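Long-range contacts in A-adding tRNA nucleotidyltransferase (Aquifex aeolicus, PDB 4WBY), which adds the terminal adenosine to tRNA ending in CC, using ATP, and so completes the 3' CCA end: residues Trp44-Val49 / Leu85-Ala90; Glu56-Leu61 / Ala78-Gly83. All coordinates share one frame; numbering follows the deposited sequence.

Overall arrangement
From the N terminus the chain runs through helix 7-22, strand 26-30 and helix 32-38 before strand 45-51, which supplies the first half of contact 1. Helix 54-65 follows and gives the first half of contact 2; strand 77-82 closes that loop, 17 residues on from L61, and strand 85-91 then closes the longer loop of contact 1. Contact 2 is therefore nested inside contact 1, and the two centres lie about 9 Å apart. Both belong to the nucleotidyltransferase head domain. Contact 1 joins two parallel strands within its mixed sheet, whereas contact 2 lays a helix on that sheet. Strands 77-82 and 85-91 are sheet neighbours, and F89 also packs on L57 and L61.

Contact 1. Residues Trp44-Val49 / Leu85-Ala90; sequences WDVDFV and LKLEFA
F48 and F89 form the tightly packed side: their ring planes are 4° apart but slid until they barely overlap, and CD1 of F48 lies over one face of F89, 3.6 Å from CE2 of F89. As bridge partners they share a face, and the same first torsion, CG anti to the carbonyl carbon (chi1 -68°), turns both rings alike. On this face CD2 of L87 reaches CB of V46 at 3.9 Å. At the partly exposed start CD2 of L85 meets CE3 of W44 (3.6 Å), the side chains crossing at about a right angle. Five backbone hydrogen bonds, such as F48 N to E88 O (2.8 Å), join these parallel strands of the nucleotidyltransferase head domain's mixed sheet. Cutting F48 back to an alanine would probably open a gap over the F89 face that CD1 covers and remove one group holding that ring. The opposite face is polar and hydrated over D45 and D47, inferred to bind magnesium, and over K86 and E88. The D47 and E88 carboxylates stack, planes 14° apart; OD1 of D47 lies 4.3 Å from OE1 of E88, also hydrogen-bonded by H79, with a water within reach of both. Water links OD2 of D45 to NZ of K86.

Contact 2. Residues Glu56-Leu61 / Ala78-Gly83; sequences ELAKEL and AHLKIG
In the head domain, helix 54-65 lies against the mixed sheet, and this contact is where its A58 and L61 meet the strand 77-82. The axes of the two short segments run in nearly the same direction, 20° apart, and approach to 8.4 Å, a spacing bridged by apolar side chains alone; no hydrogen bond crosses between them. At the start of the strand the contact is close because both partners are small: CB of A58 meets CB of A78 at 3.6 Å, methyl to methyl. The same A58 methyl also touches CD2 of L80, at 3.9 Å. L80 holds CG between its backbone N and carbonyl carbon (chi1 59°), and from there its two methyls divide the work, CD2 going to A58 while CD1 faces CD2 of L61 at 4.2 Å. Further along, L61 and I82 slant across one another: L61 points its CB toward the strand, and with CG anti to the backbone N (chi1 -178°) its CG and CD2 both come to 4.1 Å from CD1 of I82. The touching residues A78, L80 and I82 alternate along the strand and so share one sheet face. Around them, F89 of strand 85-91 packs on A58, L61 and L80, and helix 7-22 adds I19 against L61 and I12 against I82, so the second helix flanks this layer over the sheet.

Contact 1. Residues Trp44-Val49 / Leu85-Ala90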
ATOM      1  N   TRP A  44      -6.656  -3.132  14.663  1.00 18.16           N
ATOM      2  CA  TRP A  44      -6.047  -2.494  15.826  1.00 17.85           C
ATOM      3  C   TRP A  44      -6.039  -0.983  15.731  1.00 19.67           C
ATOM      4  O   TRP A  44      -5.698  -0.304  16.700  1.00 23.88           O
ATOM      5  CB  TRP A  44      -4.623  -3.011  16.029  1.00 19.35           C
ATOM      6  CG  TRP A  44      -4.629  -4.434  16.440  1.00 22.00           C
ATOM      7  CD1 TRP A  44      -4.422  -5.524  15.642  1.00 25.72           C
ATOM      8  CD2 TRP A  44      -4.921  -4.940  17.745  1.00 24.74           C
ATOM      9  NE1 TRP A  44      -4.544  -6.677  16.380  1.00 27.46           N
ATOM     10  CE2 TRP A  44      -4.848  -6.345  17.675  1.00 27.43           C
ATOM     11  CE3 TRP A  44      -5.220  -4.339  18.972  1.00 27.14           C
ATOM     12  CZ2 TRP A  44      -5.072  -7.159  18.784  1.00 28.80           C
ATOM     13  CZ3 TRP A  44      -5.439  -5.147  20.072  1.00 29.70           C
ATOM     14  CH2 TRP A  44      -5.362  -6.542  19.972  1.00 29.26           C
ATOM     15  N   ASP A  45      -6.413  -0.469  14.565  1.00 18.91           N
ATOM     16  CA  ASP A  45      -6.509   0.961  14.326  1.00 20.05           C
ATOM     17  C   ASP A  45      -7.984   1.295  14.188  1.00 20.37           C
ATOM     18  O   ASP A  45      -8.619   0.916  13.204  1.00 26.14           O
ATOM     19  CB  ASP A  45      -5.735   1.368  13.062  1.00 24.75           C
ATOM     20  CG  ASP A  45      -4.221   1.235  13.213  1.00 32.31           C
ATOM     21  OD1 ASP A  45      -3.746   0.609  14.184  1.00 34.95           O
ATOM     22  OD2 ASP A  45      -3.499   1.753  12.338  1.00 39.86           O
ATOM     23  N   VAL A  46      -8.539   1.973  15.185  1.00 16.25           N
ATOM     24  CA  VAL A  46      -9.963   2.247  15.208  1.00 16.50           C
ATOM     25  C   VAL A  46     -10.234   3.736  15.074  1.00 15.19           C
ATOM     26  O   VAL A  46      -9.670   4.547  15.821  1.00 16.88           O
ATOM     27  CB  VAL A  46     -10.611   1.723  16.507  1.00 18.37           C
ATOM     28  CG1 VAL A  46     -12.136   1.834  16.455  1.00 17.88           C
ATOM     29  CG2 VAL A  46     -10.194   0.282  16.766  1.00 21.66           C
ATOM     30  N   ASP A  47     -11.101   4.079  14.121  1.00 15.96           N
ATOM     31  CA  ASP A  47     -11.483   5.463  13.859  1.00 14.74           C
ATOM     32  C   ASP A  47     -12.894   5.727  14.353  1.00 13.81           C
ATOM     33  O   ASP A  47     -13.819   4.970  14.039  1.00 14.38           O
ATOM     34  CB  ASP A  47     -11.392   5.779  12.364  1.00 17.83           C
ATOM     35  CG  ASP A  47     -10.006   5.562  11.804  1.00 24.39           C
ATOM     36  OD1 ASP A  47      -9.021   5.716  12.559  1.00 25.50           O
ATOM     37  OD2 ASP A  47      -9.904   5.239  10.596  1.00 28.57           O
ATOM     38  N   PHE A  48     -13.046   6.782  15.145  1.00 13.44           N
ATOM     39  CA  PHE A  48     -14.352   7.211  15.637  1.00 14.11           C
ATOM     40  C   PHE A  48     -14.747   8.553  15.066  1.00 14.78           C
ATOM     41  O   PHE A  48     -13.896   9.429  14.888  1.00 16.19           O
ATOM     42  CB  PHE A  48     -14.367   7.344  17.164  1.00 15.24           C
ATOM     43  CG  PHE A  48     -14.234   6.057  17.909  1.00 13.62           C
ATOM     44  CD1 PHE A  48     -12.986   5.556  18.241  1.00 16.88           C
ATOM     45  CD2 PHE A  48     -15.366   5.372  18.342  1.00 15.08           C
ATOM     46  CE1 PHE A  48     -12.858   4.374  18.960  1.00 17.49           C
ATOM     47  CE2 PHE A  48     -15.240   4.193  19.065  1.00 16.05           C
ATOM     48  CZ  PHE A  48     -13.984   3.699  19.379  1.00 16.69           C
ATOM     49  N   VAL A  49     -16.043   8.732  14.830  1.00 14.72           N
ATOM     50  CA  VAL A  49     -16.594  10.046  14.546  1.00 15.19           C
ATOM     51  C   VAL A  49     -17.514  10.418  15.695  1.00 15.09           C
ATOM     52  O   VAL A  49     -18.286   9.586  16.193  1.00 16.07           O
ATOM     53  CB  VAL A  49     -17.341  10.098  13.192  1.00 16.87           C
ATOM     54  CG1 VAL A  49     -18.249  11.332  13.092  1.00 19.01           C
ATOM     55  CG2 VAL A  49     -16.343  10.102  12.057  1.00 19.61           C
ATOM     56  N   LEU A  85      -4.087  -0.691  20.775  1.00 17.30           N
ATOM     57  CA  LEU A  85      -5.091   0.025  19.980  1.00 16.75           C
ATOM     58  C   LEU A  85      -4.694   1.457  19.643  1.00 18.63           C
ATOM     59  O   LEU A  85      -4.483   2.273  20.538  1.00 21.97           O
ATOM     60  CB  LEU A  85      -6.423   0.066  20.720  1.00 18.78           C
ATOM     61  CG  LEU A  85      -7.179  -1.244  20.846  1.00 23.40           C
ATOM     62  CD1 LEU A  85      -8.349  -1.036  21.801  1.00 25.48           C
ATOM     63  CD2 LEU A  85      -7.671  -1.695  19.481  1.00 26.32           C
ATOM     64  N   LYS A  86      -4.629   1.769  18.357  1.00 16.60           N
ATOM     65  CA  LYS A  86      -4.421   3.145  17.920  1.00 17.12           C
ATOM     66  C   LYS A  86      -5.775   3.750  17.603  1.00 17.22           C
ATOM     67  O   LYS A  86      -6.498   3.241  16.740  1.00 20.12           O
ATOM     68  CB  LYS A  86      -3.497   3.210  16.701  1.00 21.54           C
ATOM     69  CG  LYS A  86      -2.083   2.762  17.023  1.00 27.42           C
ATOM     70  CD  LYS A  86      -1.184   2.824  15.797  1.00 35.23           C
ATOM     71  CE  LYS A  86      -1.035   4.253  15.297  1.00 43.93           C
ATOM     72  NZ  LYS A  86      -0.065   4.358  14.171  1.00 48.80           N
ATOM     73  N   LEU A  87      -6.113   4.825  18.307  1.00 15.01           N
ATOM     74  CA  LEU A  87      -7.427   5.436  18.207  1.00 15.35           C
ATOM     75  C   LEU A  87      -7.380   6.824  17.580  1.00 13.87           C
ATOM     76  O   LEU A  87      -6.514   7.645  17.898  1.00 17.79           O
ATOM     77  CB  LEU A  87      -8.070   5.527  19.594  1.00 16.54           C
ATOM     78  CG  LEU A  87      -8.088   4.237  20.414  1.00 16.19           C
ATOM     79  CD1 LEU A  87      -8.600   4.536  21.814  1.00 18.85           C
ATOM     80  CD2 LEU A  87      -8.923   3.148  19.740  1.00 18.72           C
ATOM     81  N   GLU A  88      -8.330   7.086  16.694  1.00 14.50           N
ATOM     82  CA  GLU A  88      -8.541   8.423  16.165  1.00 16.02           C
ATOM     83  C   GLU A  88      -9.968   8.848  16.466  1.00 15.49           C
ATOM     84  O   GLU A  88     -10.897   8.058  16.295  1.00 17.88           O
ATOM     85  CB  GLU A  88      -8.293   8.474  14.660  1.00 20.36           C
ATOM     86  CG  GLU A  88      -8.716   9.795  14.048  1.00 28.85           C
ATOM     87  CD  GLU A  88      -8.685   9.777  12.539  1.00 37.13           C
ATOM     88  OE1 GLU A  88      -7.574   9.675  11.979  1.00 40.34           O
ATOM     89  OE2 GLU A  88      -9.768   9.864  11.913  1.00 37.51           O
ATOM     90  N   PHE A  89     -10.131  10.090  16.913  1.00 14.90           N
ATOM     91  CA  PHE A  89     -11.438  10.683  17.151  1.00 15.21           C
ATOM     92  C   PHE A  89     -11.580  11.927  16.293  1.00 16.40           C
ATOM     93  O   PHE A  89     -10.745  12.824  16.366  1.00 20.34           O
ATOM     94  CB  PHE A  89     -11.618  11.032  18.631  1.00 17.04           C
ATOM     95  CG  PHE A  89     -11.702   9.835  19.512  1.00 17.41           C
ATOM     96  CD1 PHE A  89     -10.552   9.218  19.978  1.00 17.59           C
ATOM     97  CD2 PHE A  89     -12.932   9.298  19.851  1.00 17.46           C
ATOM     98  CE1 PHE A  89     -10.636   8.099  20.775  1.00 17.59           C
ATOM     99  CE2 PHE A  89     -13.018   8.173  20.642  1.00 17.44           C
ATOM    100  CZ  PHE A  89     -11.872   7.580  21.110  1.00 16.20           C
ATOM    101  N   ALA A  90     -12.627  11.977  15.482  1.00 15.85           N
ATOM    102  CA  ALA A  90     -12.844  13.101  14.584  1.00 16.56           C
ATOM    103  C   ALA A  90     -14.233  13.668  14.779  1.00 17.03           C
ATOM    104  O   ALA A  90     -15.188  12.936  14.990  1.00 18.49           O
ATOM    105  CB  ALA A  90     -12.641  12.686  13.123  1.00 17.97           C
TER
HETATM  106  O   HOH W   1      -0.972   2.182  12.027  1.00 49.06           O
HETATM  107  O   HOH W   2      -6.808   4.770  14.175  1.00 26.74           O
HETATM  108  O   HOH W   3      -6.886   6.595  11.466  1.00 44.16           O
HETATM  109  O   HOH W   4     -12.355   9.150  12.434  1.00 24.48           O

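Contact 2. Residues Glu56-Leu61 / Ala78-Gly83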
ATOM      1  N   GLU A  56     -12.450  16.827  22.988  1.00 19.18           N
ATOM      2  CA  GLU A  56     -12.712  16.756  24.417  1.00 21.25           C
ATOM      3  C   GLU A  56     -13.074  15.331  24.843  1.00 19.59           C
ATOM      4  O   GLU A  56     -12.710  14.901  25.935  1.00 19.99           O
ATOM      5  CB  GLU A  56     -13.795  17.755  24.822  1.00 25.59           C
ATOM      6  CG  GLU A  56     -13.306  19.208  24.802  1.00 31.51           C
ATOM      7  CD  GLU A  56     -12.028  19.442  25.621  1.00 36.15           C
ATOM      8  OE1 GLU A  56     -11.956  18.989  26.785  1.00 39.64           O
ATOM      9  OE2 GLU A  56     -11.093  20.089  25.099  1.00 38.26           O
ATOM     10  N   LEU A  57     -13.756  14.582  23.979  1.00 17.69           N
ATOM     11  CA  LEU A  57     -14.047  13.189  24.300  1.00 17.02           C
ATOM     12  C   LEU A  57     -12.735  12.394  24.395  1.00 16.62           C
ATOM     13  O   LEU A  57     -12.518  11.634  25.344  1.00 16.85           O
ATOM     14  CB  LEU A  57     -14.989  12.569  23.257  1.00 17.95           C
ATOM     15  CG  LEU A  57     -15.581  11.200  23.608  1.00 21.06           C
ATOM     16  CD1 LEU A  57     -16.865  10.998  22.842  1.00 23.15           C
ATOM     17  CD2 LEU A  57     -14.633  10.052  23.305  1.00 26.12           C
ATOM     18  N   ALA A  58     -11.866  12.577  23.408  1.00 15.63           N
ATOM     19  CA  ALA A  58     -10.576  11.889  23.373  1.00 14.91           C
ATOM     20  C   ALA A  58      -9.731  12.233  24.590  1.00 14.88           C
ATOM     21  O   ALA A  58      -9.080  11.361  25.168  1.00 15.49           O
ATOM     22  CB  ALA A  58      -9.813  12.244  22.096  1.00 16.22           C
ATOM     23  N   LYS A  59      -9.719  13.508  24.967  1.00 16.41           N
ATOM     24  CA  LYS A  59      -8.902  13.931  26.098  1.00 18.23           C
ATOM     25  C   LYS A  59      -9.382  13.272  27.394  1.00 18.26           C
ATOM     26  O   LYS A  59      -8.577  12.918  28.255  1.00 19.07           O
ATOM     27  CB  LYS A  59      -8.906  15.460  26.228  1.00 19.07           C
ATOM     28  CG  LYS A  59      -8.052  16.154  25.170  1.00 20.77           C
ATOM     29  CD  LYS A  59      -8.254  17.660  25.159  1.00 25.45           C
ATOM     30  CE  LYS A  59      -7.847  18.309  26.460  1.00 30.62           C
ATOM     31  NZ  LYS A  59      -7.976  19.793  26.352  1.00 35.29           N
ATOM     32  N   GLU A  60     -10.693  13.096  27.530  1.00 18.09           N
ATOM     33  CA  GLU A  60     -11.224  12.461  28.731  1.00 18.61           C
ATOM     34  C   GLU A  60     -10.915  10.964  28.756  1.00 16.52           C
ATOM     35  O   GLU A  60     -10.542  10.419  29.795  1.00 17.98           O
ATOM     36  CB  GLU A  60     -12.728  12.703  28.845  1.00 19.46           C
ATOM     37  CG  GLU A  60     -13.398  11.972  30.010  1.00 22.92           C
ATOM     38  CD  GLU A  60     -12.882  12.406  31.381  1.00 29.73           C
ATOM     39  OE1 GLU A  60     -12.273  13.493  31.491  1.00 32.16           O
ATOM     40  OE2 GLU A  60     -13.091  11.656  32.357  1.00 33.28           O
ATOM     41  N   LEU A  61     -11.083  10.293  27.619  1.00 15.39           N
ATOM     42  CA  LEU A  61     -10.700   8.893  27.529  1.00 15.71           C
ATOM     43  C   LEU A  61      -9.214   8.721  27.863  1.00 16.16           C
ATOM     44  O   LEU A  61      -8.826   7.812  28.610  1.00 16.93           O
ATOM     45  CB  LEU A  61     -11.005   8.337  26.130  1.00 14.66           C
ATOM     46  CG  LEU A  61     -10.690   6.854  25.912  1.00 14.94           C
ATOM     47  CD1 LEU A  61     -11.619   5.960  26.744  1.00 16.03           C
ATOM     48  CD2 LEU A  61     -10.748   6.476  24.423  1.00 16.73           C
ATOM     49  N   ALA A  78      -8.325  14.129  17.240  1.00 16.78           N
ATOM     50  CA  ALA A  78      -7.312  13.773  18.231  1.00 16.97           C
ATOM     51  C   ALA A  78      -6.923  12.309  18.087  1.00 17.04           C
ATOM     52  O   ALA A  78      -7.734  11.480  17.688  1.00 18.25           O
ATOM     53  CB  ALA A  78      -7.813  14.053  19.645  1.00 19.06           C
ATOM     54  N   HIS A  79      -5.680  12.000  18.424  1.00 17.76           N
ATOM     55  CA  HIS A  79      -5.163  10.642  18.339  1.00 19.48           C
ATOM     56  C   HIS A  79      -4.562  10.227  19.668  1.00 17.49           C
ATOM     57  O   HIS A  79      -3.959  11.047  20.369  1.00 17.77           O
ATOM     58  CB  HIS A  79      -4.109  10.525  17.228  1.00 25.35           C
ATOM     59  CG  HIS A  79      -4.613  10.902  15.870  1.00 33.89           C
ATOM     60  ND1 HIS A  79      -4.793  12.212  15.480  1.00 39.57           N
ATOM     61  CD2 HIS A  79      -4.980  10.141  14.812  1.00 38.99           C
ATOM     62  CE1 HIS A  79      -5.241  12.241  14.237  1.00 40.93           C
ATOM     63  NE2 HIS A  79      -5.365  10.997  13.809  1.00 40.80           N
ATOM     64  N   LEU A  80      -4.756   8.961  20.026  1.00 16.15           N
ATOM     65  CA  LEU A  80      -4.116   8.387  21.206  1.00 15.62           C
ATOM     66  C   LEU A  80      -3.989   6.885  21.022  1.00 15.59           C
ATOM     67  O   LEU A  80      -4.607   6.301  20.130  1.00 18.43           O
ATOM     68  CB  LEU A  80      -4.895   8.713  22.487  1.00 17.01           C
ATOM     69  CG  LEU A  80      -6.339   8.221  22.516  1.00 17.17           C
ATOM     70  CD1 LEU A  80      -6.756   7.780  23.909  1.00 23.10           C
ATOM     71  CD2 LEU A  80      -7.266   9.320  22.026  1.00 24.31           C
ATOM     72  N   LYS A  81      -3.157   6.271  21.848  1.00 17.20           N
ATOM     73  CA  LYS A  81      -2.942   4.838  21.797  1.00 17.04           C
ATOM     74  C   LYS A  81      -3.208   4.267  23.182  1.00 16.69           C
ATOM     75  O   LYS A  81      -2.737   4.809  24.179  1.00 19.20           O
ATOM     76  CB  LYS A  81      -1.515   4.519  21.339  1.00 20.38           C
ATOM     77  CG  LYS A  81      -1.263   3.038  21.071  1.00 26.52           C
ATOM     78  CD  LYS A  81       0.117   2.791  20.467  1.00 31.45           C
ATOM     79  CE  LYS A  81       0.321   1.315  20.142  1.00 35.61           C
ATOM     80  NZ  LYS A  81       1.633   1.049  19.482  1.00 38.89           N
ATOM     81  N   ILE A  82      -3.977   3.189  23.244  1.00 17.04           N
ATOM     82  CA  ILE A  82      -4.216   2.490  24.495  1.00 17.87           C
ATOM     83  C   ILE A  82      -3.840   1.027  24.277  1.00 18.66           C
ATOM     84  O   ILE A  82      -4.485   0.323  23.503  1.00 18.68           O
ATOM     85  CB  ILE A  82      -5.685   2.611  24.961  1.00 18.39           C
ATOM     86  CG1 ILE A  82      -6.042   4.073  25.236  1.00 20.26           C
ATOM     87  CG2 ILE A  82      -5.899   1.796  26.231  1.00 21.83           C
ATOM     88  CD1 ILE A  82      -7.516   4.299  25.549  1.00 23.27           C
ATOM     89  N   GLY A  83      -2.784   0.581  24.947  1.00 19.33           N
ATOM     90  CA  GLY A  83      -2.246  -0.743  24.689  1.00 21.87           C
ATOM     91  C   GLY A  83      -1.908  -0.857  23.210  1.00 22.02           C
ATOM     92  O   GLY A  83      -1.226   0.001  22.659  1.00 22.06           O
TER